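Local coordinates for protein nigerythrin (Desulfovibrio vulgaris subsp. vulgaris, PDB 1YUZ) that shows NADH peroxidase activity in vitro and combines a ferritin-like diiron centre with a rubredoxin-like iron site in each subunit of a homodimer, at residues 115-119 against 120-124; 149-152 against 153-157; 192-195 against 196-200. One frame throughout, in Å; residues are numbered along the deposited sequence. Where two conformers were deposited one is given.

Interaction 1 of 3, residues 115-119 against 120-124; sequences EIYET and SDMYP. With FE2 (Fe (II) ion), chain G; FE (Fe (III) ion), chain F.
The carbonyl O of Y117 accepts from both D121 N (2.9 Å) and M122 N (3.0 Å), and E118 O then pairs with Y123 N five residues on. This wider pi-type turn interrupts helix 104-132 of the ferritin-like four-helix bundle, and the axes of 115-119 and 120-124 diverge by 40°. P124 has no N-H to give, and the helix kinks there, with T119 O resting 3.0 Å from P124 CG.

The departure from regular helix comes just after two iron ligands. E115, folded back at chi2 (-67°), chelates the iron(II) through both carboxylate oxygens, whereas E118, extended beyond CG, holds the iron(III) by OE1 alone at 2.1 Å. Y123 runs beside E118 in the same direction, bringing CE1 to 3.7 Å from E118 OE1. The hydroxyl of Y123 is hydrogen-bonded to E40, a further ligand of that iron, so this tyrosine is a second-shell residue of the cluster. Over the centre of its ring lies the methyl CE of M122.

On another side of the helix, Y117 lies against D121 and M122. M122 CB packs on Y117 CE1 at 3.6 Å, and M122 SD makes an oblique Met-aromatic contact with the ring. The D121 carboxylate is turned 53° from the ring plane. T24 ties the two residues together, its OG1 hydrogen-bonded to Y117 OH and D121 OD1. Close to the second subunit, whose I109 packs on it, S120 satisfies one carbonyl twice: its N meets I116 O from one face of the carbonyl plane, and its OG from the other at 2.7 Å.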
ATOM      1  N   GLU B 115       3.728   7.544   0.421  1.00  7.73           N
ATOM      2  CA  GLU B 115       3.158   7.531  -0.921  1.00  7.78           C
ATOM      3  C   GLU B 115       1.640   7.613  -0.847  1.00  7.74           C
ATOM      4  O   GLU B 115       1.015   8.342  -1.619  1.00  7.70           O
ATOM      5  CB  GLU B 115       3.567   6.256  -1.660  1.00  7.71           C
ATOM      6  CG  GLU B 115       5.059   6.133  -1.932  1.00  7.80           C
ATOM      7  CD  GLU B 115       5.577   7.173  -2.914  1.00  7.84           C
ATOM      8  OE1 GLU B 115       4.763   7.815  -3.607  1.00  7.98           O
ATOM      9  OE2 GLU B 115       6.811   7.337  -3.010  1.00  7.98           O
ATOM     10  N   ILE B 116       1.046   6.858   0.072  1.00  7.77           N
ATOM     11  CA  ILE B 116      -0.401   6.878   0.229  1.00  8.00           C
ATOM     12  C   ILE B 116      -0.866   8.274   0.645  1.00  8.15           C
ATOM     13  O   ILE B 116      -1.866   8.774   0.133  1.00  8.27           O
ATOM     14  CB  ILE B 116      -0.840   5.821   1.261  1.00  8.03           C
ATOM     15  CG1 ILE B 116      -0.643   4.423   0.666  1.00  8.16           C
ATOM     16  CG2 ILE B 116      -2.290   6.031   1.655  1.00  8.07           C
ATOM     17  CD1 ILE B 116      -0.810   3.297   1.672  1.00  8.54           C
ATOM     18  N   TYR B 117      -0.136   8.908   1.555  1.00  8.31           N
ATOM     19  CA  TYR B 117      -0.495  10.253   1.980  1.00  8.64           C
ATOM     20  C   TYR B 117      -0.452  11.197   0.784  1.00  8.66           C
ATOM     21  O   TYR B 117      -1.353  12.011   0.588  1.00  8.43           O
ATOM     22  CB  TYR B 117       0.464  10.753   3.068  1.00  9.10           C
ATOM     23  CG  TYR B 117       0.448  12.257   3.223  1.00  9.58           C
ATOM     24  CD1 TYR B 117       1.471  13.043   2.695  1.00 10.08           C
ATOM     25  CD2 TYR B 117      -0.635  12.901   3.825  1.00  9.89           C
ATOM     26  CE1 TYR B 117       1.414  14.431   2.752  1.00 10.34           C
ATOM     27  CE2 TYR B 117      -0.701  14.290   3.886  1.00 10.25           C
ATOM     28  CZ  TYR B 117       0.325  15.049   3.345  1.00 10.40           C
ATOM     29  OH  TYR B 117       0.254  16.426   3.373  1.00 11.07           O
ATOM     30  N   GLU B 118       0.590  11.082  -0.030  1.00  8.67           N
ATOM     31  CA  GLU B 118       0.712  11.959  -1.185  1.00  8.95           C
ATOM     32  C   GLU B 118      -0.350  11.729  -2.254  1.00  8.71           C
ATOM     33  O   GLU B 118      -0.889  12.685  -2.813  1.00  8.63           O
ATOM     34  CB  GLU B 118       2.113  11.832  -1.797  1.00  9.71           C
ATOM     35  CG  GLU B 118       3.219  12.220  -0.823  1.00 11.24           C
ATOM     36  CD  GLU B 118       4.606  12.203  -1.442  1.00 12.15           C
ATOM     37  OE1 GLU B 118       4.743  12.561  -2.629  1.00 12.84           O
ATOM     38  OE2 GLU B 118       5.566  11.835  -0.735  1.00 13.75           O
ATOM     39  N   THR B 119      -0.678  10.470  -2.518  1.00  8.39           N
ATOM     40  CA  THR B 119      -1.651  10.160  -3.554  1.00  8.30           C
ATOM     41  C   THR B 119      -3.111  10.345  -3.158  1.00  8.54           C
ATOM     42  O   THR B 119      -3.947  10.620  -4.017  1.00  8.43           O
ATOM     43  CB  THR B 119      -1.463   8.709  -4.070  1.00  8.18           C
ATOM     44  OG1 THR B 119      -1.995   8.601  -5.393  1.00  7.64           O
ATOM     45  CG2 THR B 119      -2.194   7.711  -3.179  1.00  7.99           C
ATOM     46  N   SER B 120      -3.420  10.218  -1.871  1.00  8.66           N
ATOM     47  CA  SER B 120      -4.804  10.317  -1.416  1.00  9.01           C
ATOM     48  C   SER B 120      -5.130  11.541  -0.580  1.00  9.14           C
ATOM     49  O   SER B 120      -6.296  11.789  -0.272  1.00  9.37           O
ATOM     50  CB  SER B 120      -5.165   9.078  -0.596  1.00  8.89           C
ATOM     51  OG  SER B 120      -4.486   9.092   0.650  1.00  8.80           O
ATOM     52  N   ASP B 121      -4.110  12.298  -0.205  1.00  9.45           N
ATOM     53  CA  ASP B 121      -4.321  13.464   0.633  1.00  9.82           C
ATOM     54  C   ASP B 121      -3.694  14.721   0.044  1.00  9.82           C
ATOM     55  O   ASP B 121      -4.399  15.592  -0.460  1.00  9.97           O
ATOM     56  CB  ASP B 121      -3.743  13.190   2.027  1.00 10.32           C
ATOM     57  CG  ASP B 121      -4.085  14.267   3.032  1.00 10.71           C
ATOM     58  OD1 ASP B 121      -4.192  15.445   2.636  1.00 11.24           O
ATOM     59  OD2 ASP B 121      -4.223  13.934   4.228  1.00 11.14           O
ATOM     60  N   MET B 122      -2.368  14.796   0.074  1.00  9.80           N
ATOM     61  CA  MET B 122      -1.681  15.983  -0.414  1.00  9.81           C
ATOM     62  C   MET B 122      -1.936  16.374  -1.858  1.00  9.55           C
ATOM     63  O   MET B 122      -2.433  17.468  -2.123  1.00  9.57           O
ATOM     64  CB  MET B 122      -0.175  15.861  -0.198  1.00 10.20           C
ATOM     65  CG  MET B 122       0.549  17.166  -0.470  1.00 10.96           C
ATOM     66  SD  MET B 122       2.323  17.013  -0.448  1.00 11.80           S
ATOM     67  CE  MET B 122       2.610  16.370  -2.090  1.00 11.57           C
ATOM     68  N   TYR B 123      -1.589  15.511  -2.805  1.00  9.14           N
ATOM     69  CA  TYR B 123      -1.804  15.890  -4.190  1.00  8.90           C
ATOM     70  C   TYR B 123      -3.276  16.112  -4.524  1.00  8.98           C
ATOM     71  O   TYR B 123      -3.603  17.070  -5.222  1.00  8.85           O
ATOM     72  CB  TYR B 123      -1.109  14.901  -5.134  1.00  8.56           C
ATOM     73  CG  TYR B 123       0.382  15.185  -5.241  1.00  7.97           C
ATOM     74  CD1 TYR B 123       1.327  14.193  -4.970  1.00  7.96           C
ATOM     75  CD2 TYR B 123       0.848  16.456  -5.598  1.00  7.98           C
ATOM     76  CE1 TYR B 123       2.693  14.457  -5.048  1.00  7.87           C
ATOM     77  CE2 TYR B 123       2.212  16.728  -5.681  1.00  7.98           C
ATOM     78  CZ  TYR B 123       3.129  15.725  -5.406  1.00  7.91           C
ATOM     79  OH  TYR B 123       4.478  15.995  -5.497  1.00  7.98           O
ATOM     80  N   PRO B 124      -4.189  15.254  -4.028  1.00  9.05           N
ATOM     81  CA  PRO B 124      -5.593  15.524  -4.361  1.00  9.40           C
ATOM     82  C   PRO B 124      -6.021  16.906  -3.837  1.00  9.50           C
ATOM     83  O   PRO B 124      -6.785  17.615  -4.492  1.00  9.68           O
ATOM     84  CB  PRO B 124      -6.333  14.385  -3.669  1.00  9.36           C
ATOM     85  CG  PRO B 124      -5.378  13.248  -3.830  1.00  9.32           C
ATOM     86  CD  PRO B 124      -4.037  13.891  -3.481  1.00  9.10           C
TER
HETATM   87 FE   FE2 G 302       6.413   8.723  -4.754  1.00  8.13          FE
HETATM   88 FE    FE F 301       6.322  12.083  -3.902  1.00 10.00          FE
HETATM   89  O   HOH W   1       6.461  10.287  -3.122  1.00 13.29           O

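Interaction 2 of 3, residues 149-152 against 153-157; sequences ESVH and AERYL. With FE2 (Fe (II) ion), chain G; FE (Fe (III) ion), chain F.
E149 and H152, whose carbonyl oxygens accept from A153 N and Y156 N, turn their side chains the other way, onto the diiron centre. E149 bridges the metals: OE1 binds the iron(II) and OE2 the iron(III), each at 2.0 Å. H152 completes one helical turn of ligands with ND1, 2.2 Å from the iron(II). Both side chains leave beside their backbone N, E149 with chi1 -47° and H152 with chi1 -64°, which carries them along the same flank of the helix. E149 OE1 and H152 ND1 come within 3.0 Å of each other because they share that metal.

On the side of the ring away from the metal, H152 NE2 donates to the backbone O of G178, in the rubredoxin-like part of the same chain; with the ND1-iron bond this restrains the rotation of the imidazole. The spacing is the Glu-x-x-His motif of ferritin-like diiron proteins, carried here by helix 136-161 of the four-helix bundle. Four successive i to i+4 bonds hold the ligand turn to the turn that follows; that from R155 N to V151 O spans 2.9 Å. V151 O also receives a proton from a water at 2.9 Å, which in turn accepts a weak bond from R155 NH1.

Y156, its CD1 3.4 Å from H152 O, sets its ring edge-to-face with that of Y47 and also meets F66. From both turns, S150 OG and E154 OE2 reach N161 of the second subunit, OG bonding to its OD1 and OE2 to its ND2; S150 OG is also hydrogen-bonded to L147 O.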
ATOM      1  N   GLU B 149       2.511   8.348  -7.444  1.00  7.49           N
ATOM      2  CA  GLU B 149       2.624   8.012  -6.027  1.00  7.61           C
ATOM      3  C   GLU B 149       1.868   6.748  -5.644  1.00  7.57           C
ATOM      4  O   GLU B 149       2.355   5.955  -4.843  1.00  7.43           O
ATOM      5  CB  GLU B 149       2.148   9.176  -5.152  1.00  8.15           C
ATOM      6  CG  GLU B 149       2.707  10.546  -5.545  1.00  9.04           C
ATOM      7  CD  GLU B 149       4.220  10.664  -5.436  1.00  9.73           C
ATOM      8  OE1 GLU B 149       4.940   9.682  -5.720  1.00  9.86           O
ATOM      9  OE2 GLU B 149       4.693  11.766  -5.089  1.00 11.01           O
ATOM     10  N   SER B 150       0.679   6.543  -6.202  1.00  7.41           N
ATOM     11  CA  SER B 150      -0.048   5.337  -5.847  1.00  7.60           C
ATOM     12  C   SER B 150       0.644   4.110  -6.445  1.00  7.48           C
ATOM     13  O   SER B 150       0.553   3.016  -5.897  1.00  7.60           O
ATOM     14  CB  SER B 150      -1.513   5.435  -6.284  1.00  7.79           C
ATOM     15  OG  SER B 150      -1.638   5.729  -7.659  1.00  7.98           O
ATOM     16  N   VAL B 151       1.339   4.292  -7.565  1.00  7.53           N
ATOM     17  CA  VAL B 151       2.080   3.189  -8.170  1.00  7.47           C
ATOM     18  C   VAL B 151       3.262   2.886  -7.246  1.00  7.28           C
ATOM     19  O   VAL B 151       3.581   1.728  -6.990  1.00  7.14           O
ATOM     20  CB  VAL B 151       2.589   3.558  -9.583  1.00  7.54           C
ATOM     21  CG1 VAL B 151       3.647   2.564 -10.046  1.00  7.86           C
ATOM     22  CG2 VAL B 151       1.425   3.560 -10.562  1.00  8.05           C
ATOM     23  N   HIS B 152       3.900   3.930  -6.729  1.00  7.10           N
ATOM     24  CA  HIS B 152       5.023   3.747  -5.815  1.00  6.94           C
ATOM     25  C   HIS B 152       4.565   2.993  -4.573  1.00  6.91           C
ATOM     26  O   HIS B 152       5.272   2.124  -4.061  1.00  6.84           O
ATOM     27  CB  HIS B 152       5.587   5.101  -5.389  1.00  6.92           C
ATOM     28  CG  HIS B 152       6.172   5.893  -6.515  1.00  6.98           C
ATOM     29  ND1 HIS B 152       6.495   7.227  -6.391  1.00  7.12           N
ATOM     30  CD2 HIS B 152       6.501   5.539  -7.779  1.00  7.14           C
ATOM     31  CE1 HIS B 152       6.999   7.661  -7.533  1.00  7.17           C
ATOM     32  NE2 HIS B 152       7.013   6.657  -8.391  1.00  7.11           N
ATOM     33  N   ALA B 153       3.381   3.336  -4.076  1.00  6.99           N
ATOM     34  CA  ALA B 153       2.848   2.675  -2.893  1.00  7.20           C
ATOM     35  C   ALA B 153       2.693   1.183  -3.165  1.00  7.34           C
ATOM     36  O   ALA B 153       3.090   0.353  -2.348  1.00  7.29           O
ATOM     37  CB  ALA B 153       1.503   3.284  -2.506  1.00  7.24           C
ATOM     38  N   GLU B 154       2.125   0.837  -4.317  1.00  7.56           N
ATOM     39  CA  GLU B 154       1.940  -0.568  -4.650  1.00  7.85           C
ATOM     40  C   GLU B 154       3.279  -1.286  -4.792  1.00  7.74           C
ATOM     41  O   GLU B 154       3.430  -2.412  -4.325  1.00  7.64           O
ATOM     42  CB  GLU B 154       1.137  -0.719  -5.942  1.00  8.35           C
ATOM     43  CG  GLU B 154       0.902  -2.174  -6.310  1.00  9.47           C
ATOM     44  CD  GLU B 154       0.117  -2.357  -7.591  1.00 10.17           C
ATOM     45  OE1 GLU B 154       0.013  -3.513  -8.053  1.00 11.00           O
ATOM     46  OE2 GLU B 154      -0.403  -1.359  -8.134  1.00 11.05           O
ATOM     47  N   ARG B 155       4.247  -0.636  -5.430  1.00  7.59           N
ATOM     48  CA  ARG B 155       5.563  -1.241  -5.611  1.00  7.84           C
ATOM     49  C   ARG B 155       6.213  -1.521  -4.259  1.00  7.69           C
ATOM     50  O   ARG B 155       6.828  -2.564  -4.069  1.00  7.59           O
ATOM     51  CB  ARG B 155       6.457  -0.318  -6.446  1.00  8.46           C
ATOM     52  CG  ARG B 155       6.062  -0.232  -7.923  1.00  9.70           C
ATOM     53  CD  ARG B 155       6.883  -1.184  -8.790  1.00 11.02           C
ATOM     54  NE  ARG B 155       6.814  -2.576  -8.354  1.00 12.20           N
ATOM     55  CZ  ARG B 155       5.749  -3.359  -8.489  1.00 12.54           C
ATOM     56  NH1 ARG B 155       4.647  -2.889  -9.054  1.00 13.19           N
ATOM     57  NH2 ARG B 155       5.793  -4.619  -8.067  1.00 12.71           N
ATOM     58  N   TYR B 156       6.071  -0.596  -3.318  1.00  7.56           N
ATOM     59  CA  TYR B 156       6.654  -0.786  -1.996  1.00  7.66           C
ATOM     60  C   TYR B 156       5.981  -1.936  -1.256  1.00  7.68           C
ATOM     61  O   TYR B 156       6.650  -2.725  -0.594  1.00  7.56           O
ATOM     62  CB  TYR B 156       6.542   0.502  -1.178  1.00  7.64           C
ATOM     63  CG  TYR B 156       7.545   1.575  -1.560  1.00  7.55           C
ATOM     64  CD1 TYR B 156       7.240   2.925  -1.395  1.00  7.62           C
ATOM     65  CD2 TYR B 156       8.820   1.241  -2.020  1.00  7.71           C
ATOM     66  CE1 TYR B 156       8.178   3.915  -1.668  1.00  7.60           C
ATOM     67  CE2 TYR B 156       9.768   2.222  -2.296  1.00  7.59           C
ATOM     68  CZ  TYR B 156       9.442   3.555  -2.116  1.00  7.68           C
ATOM     69  OH  TYR B 156      10.389   4.526  -2.364  1.00  8.11           O
ATOM     70  N   LEU B 157       4.661  -2.037  -1.362  1.00  7.83           N
ATOM     71  CA  LEU B 157       3.952  -3.118  -0.689  1.00  8.12           C
ATOM     72  C   LEU B 157       4.301  -4.463  -1.321  1.00  8.05           C
ATOM     73  O   LEU B 157       4.446  -5.464  -0.622  1.00  7.93           O
ATOM     74  CB  LEU B 157       2.440  -2.871  -0.731  1.00  8.78           C
ATOM     75  CG  LEU B 157       1.988  -1.624   0.041  1.00  9.56           C
ATOM     76  CD1 LEU B 157       0.535  -1.314  -0.259  1.00  9.94           C
ATOM     77  CD2 LEU B 157       2.186  -1.839   1.528  1.00 10.10           C
TER
HETATM   78 FE   FE2 G 302       6.413   8.723  -4.754  1.00  8.13          FE
HETATM   79 FE    FE F 301       6.322  12.083  -3.902  1.00 10.00          FE
HETATM   80  O   HOH W   2       2.953  -0.412  -8.777  1.00 32.34           O
HETATM   81  O   HOH W   1       6.461  10.287  -3.122  1.00 13.29           O

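Interaction 3 of 3, residues 192-195 against 196-200; sequences CFRP and KDTFT. With FE (Fe (III) ion), chain H.
P195 O is gripped twice by T198: by OG1 at 2.7 Å, lying in the carbonyl plane, and by the backbone N at 3.0 Å, from well above that plane. The backbone bond opens the short 3-10 segment 196-198, and the hydroxyl doubles it; the segment lies in the rubredoxin-like domain, between the last cysteine ligand of the iron and strand 200-201. The hydroxyl reaches the carbonyl because chi1 of T198 (67°) sets OG1 between its own backbone N and carbonyl carbon. The methyl CG2 meanwhile lies by P195 CD, and R194 CB approaches the hydroxyl, its side chain crossing that of T198 at about a right angle.

The same carbonyl also meets F199, which presents its edge to the backbone, with CD1 3.3 Å from P195 O and CE1 3.5 Å from R194 O, the latter in the ring plane. F199 N bonds to K196 O, continuing the turn. Farther out, the ring meets F186 edge-to-face, and its nearest atoms lie about 4 Å from the side chains of C174 and C189, so it packs beside the Cys4 iron site. D197 bends back beside the proline, OD1 coming to 3.3 Å from P195 CB, while in one of its two conformers K196 reaches a salt bridge with E184.

The start of the segment belongs to the metal. C192 completes the four-cysteine set with C174, C177 and C189, the arrangement familiar from rubredoxins. F193, with a positive phi of 72°, bends the chain so that the next amide faces the sulfur. R194 N thereby makes a weak N-H...S bond of 3.6 Å to C192 SG, which itself binds the iron(III) at 2.3 Å.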
ATOM      1  N   CYS B 192       1.666   8.594 -18.903  1.00 10.72           N
ATOM      2  CA  CYS B 192       1.928   9.578 -19.958  1.00 11.04           C
ATOM      3  C   CYS B 192       2.122   8.996 -21.358  1.00 11.43           C
ATOM      4  O   CYS B 192       2.337   9.741 -22.313  1.00 11.48           O
ATOM      5  CB  CYS B 192       3.160  10.410 -19.599  1.00 10.95           C
ATOM      6  SG  CYS B 192       4.703   9.481 -19.697  1.00 10.22           S
ATOM      7  N   PHE B 193       2.072   7.674 -21.472  1.00 11.73           N
ATOM      8  CA  PHE B 193       2.226   6.979 -22.751  1.00 12.15           C
ATOM      9  C   PHE B 193       3.623   6.934 -23.375  1.00 12.43           C
ATOM     10  O   PHE B 193       3.763   6.506 -24.518  1.00 12.37           O
ATOM     11  CB  PHE B 193       1.233   7.535 -23.782  1.00 12.32           C
ATOM     12  CG  PHE B 193      -0.196   7.083 -23.575  1.00 12.38           C
ATOM     13  CD1 PHE B 193      -0.567   6.324 -22.463  1.00 12.41           C
ATOM     14  CD2 PHE B 193      -1.178   7.434 -24.497  1.00 12.51           C
ATOM     15  CE1 PHE B 193      -1.893   5.924 -22.278  1.00 12.65           C
ATOM     16  CE2 PHE B 193      -2.504   7.040 -24.320  1.00 12.73           C
ATOM     17  CZ  PHE B 193      -2.862   6.287 -23.210  1.00 12.57           C
ATOM     18  N   ARG B 194       4.657   7.363 -22.655  1.00 12.80           N
ATOM     19  CA  ARG B 194       6.008   7.288 -23.217  1.00 13.34           C
ATOM     20  C   ARG B 194       6.330   5.819 -23.479  1.00 13.58           C
ATOM     21  O   ARG B 194       6.027   4.958 -22.658  1.00 13.32           O
ATOM     22  CB  ARG B 194       7.051   7.866 -22.248  1.00 13.55           C
ATOM     23  CG  ARG B 194       7.276   9.370 -22.361  1.00 14.08           C
ATOM     24  CD  ARG B 194       7.917   9.751 -23.696  1.00 14.51           C
ATOM     25  NE  ARG B 194       7.954  11.202 -23.881  1.00 15.10           N
ATOM     26  CZ  ARG B 194       8.982  11.986 -23.566  1.00 15.09           C
ATOM     27  NH1 ARG B 194      10.089  11.472 -23.048  1.00 15.30           N
ATOM     28  NH2 ARG B 194       8.889  13.295 -23.751  1.00 15.41           N
ATOM     29  N   PRO B 195       6.945   5.512 -24.632  1.00 13.95           N
ATOM     30  CA  PRO B 195       7.291   4.126 -24.965  1.00 14.35           C
ATOM     31  C   PRO B 195       8.294   3.517 -23.994  1.00 14.73           C
ATOM     32  O   PRO B 195       9.117   4.221 -23.413  1.00 14.50           O
ATOM     33  CB  PRO B 195       7.875   4.241 -26.371  1.00 14.29           C
ATOM     34  CG  PRO B 195       7.181   5.436 -26.932  1.00 14.24           C
ATOM     35  CD  PRO B 195       7.222   6.401 -25.772  1.00 14.03           C
ATOM     36  N   LYS B 196       8.226   2.200 -23.830  0.50 15.02           N
ATOM     37  CA  LYS B 196       9.132   1.498 -22.931  0.50 15.40           C
ATOM     38  C   LYS B 196      10.598   1.792 -23.224  0.50 15.53           C
ATOM     39  O   LYS B 196      11.388   2.011 -22.307  0.50 15.59           O
ATOM     40  CB  LYS B 196       8.909  -0.015 -23.017  0.50 15.57           C
ATOM     41  CG  LYS B 196       9.979  -0.825 -22.293  0.50 15.92           C
ATOM     42  CD  LYS B 196       9.777  -2.321 -22.456  0.50 16.15           C
ATOM     43  CE  LYS B 196      10.879  -3.103 -21.755  0.50 16.36           C
ATOM     44  NZ  LYS B 196      10.703  -4.576 -21.903  0.50 16.66           N
ATOM     45  N   ASP B 197      10.963   1.804 -24.502  1.00 15.67           N
ATOM     46  CA  ASP B 197      12.355   2.039 -24.873  1.00 15.71           C
ATOM     47  C   ASP B 197      12.931   3.377 -24.408  1.00 15.36           C
ATOM     48  O   ASP B 197      14.131   3.605 -24.528  1.00 15.47           O
ATOM     49  CB  ASP B 197      12.539   1.879 -26.389  1.00 16.44           C
ATOM     50  CG  ASP B 197      12.202   3.136 -27.157  1.00 17.10           C
ATOM     51  OD1 ASP B 197      11.101   3.680 -26.951  1.00 17.72           O
ATOM     52  OD2 ASP B 197      13.041   3.578 -27.975  1.00 17.99           O
ATOM     53  N   THR B 198      12.089   4.255 -23.866  1.00 14.82           N
ATOM     54  CA  THR B 198      12.571   5.548 -23.379  1.00 14.28           C
ATOM     55  C   THR B 198      12.819   5.522 -21.870  1.00 13.89           C
ATOM     56  O   THR B 198      13.387   6.458 -21.310  1.00 13.81           O
ATOM     57  CB  THR B 198      11.569   6.688 -23.682  1.00 14.26           C
ATOM     58  OG1 THR B 198      10.373   6.502 -22.915  1.00 14.21           O
ATOM     59  CG2 THR B 198      11.218   6.709 -25.163  1.00 14.36           C
ATOM     60  N   PHE B 199      12.396   4.445 -21.221  1.00 13.50           N
ATOM     61  CA  PHE B 199      12.561   4.298 -19.777  1.00 13.22           C
ATOM     62  C   PHE B 199      14.008   4.068 -19.374  1.00 13.35           C
ATOM     63  O   PHE B 199      14.831   3.636 -20.181  1.00 13.57           O
ATOM     64  CB  PHE B 199      11.736   3.115 -19.268  1.00 12.70           C
ATOM     65  CG  PHE B 199      10.273   3.409 -19.088  1.00 12.20           C
ATOM     66  CD1 PHE B 199       9.509   3.933 -20.127  1.00 12.09           C
ATOM     67  CD2 PHE B 199       9.649   3.119 -17.880  1.00 11.94           C
ATOM     68  CE1 PHE B 199       8.148   4.160 -19.964  1.00 11.75           C
ATOM     69  CE2 PHE B 199       8.287   3.342 -17.707  1.00 11.76           C
ATOM     70  CZ  PHE B 199       7.535   3.863 -18.751  1.00 11.84           C
ATOM     71  N   THR B 200      14.304   4.351 -18.111  1.00 13.44           N
ATOM     72  CA  THR B 200      15.639   4.139 -17.569  1.00 13.64           C
ATOM     73  C   THR B 200      15.544   2.962 -16.611  1.00 13.58           C
ATOM     74  O   THR B 200      14.674   2.927 -15.738  1.00 13.48           O
ATOM     75  CB  THR B 200      16.151   5.376 -16.813  1.00 13.86           C
ATOM     76  OG1 THR B 200      16.397   6.430 -17.751  1.00 14.46           O
ATOM     77  CG2 THR B 200      17.442   5.056 -16.068  1.00 14.03           C
TER
HETATM   78 FE    FE H 303       5.255   8.360 -17.820  1.00  8.92          FE

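How the interactions relate
Interactions 1 and 2 are buried and belong to successive helices, 104-132 and 136-161, of one four-helix bundle; they share both irons of the diiron centre and the water between them, and both also meet the second subunit. E118 OE1 and E149 OE2 approach to 2.6 Å, a closeness of carboxylates that the metal charge probably makes tolerable. Interaction 3 lies at the surface, its centre about 19 Å from that of interaction 2 and 24 Å from that of interaction 1. Its ligand is sulfur rather than carboxylate or imidazole, and its bonds close a tight turn, whereas 149-157 is a regular alpha-helix and 115-124 passes into a pi-type turn at 120-122.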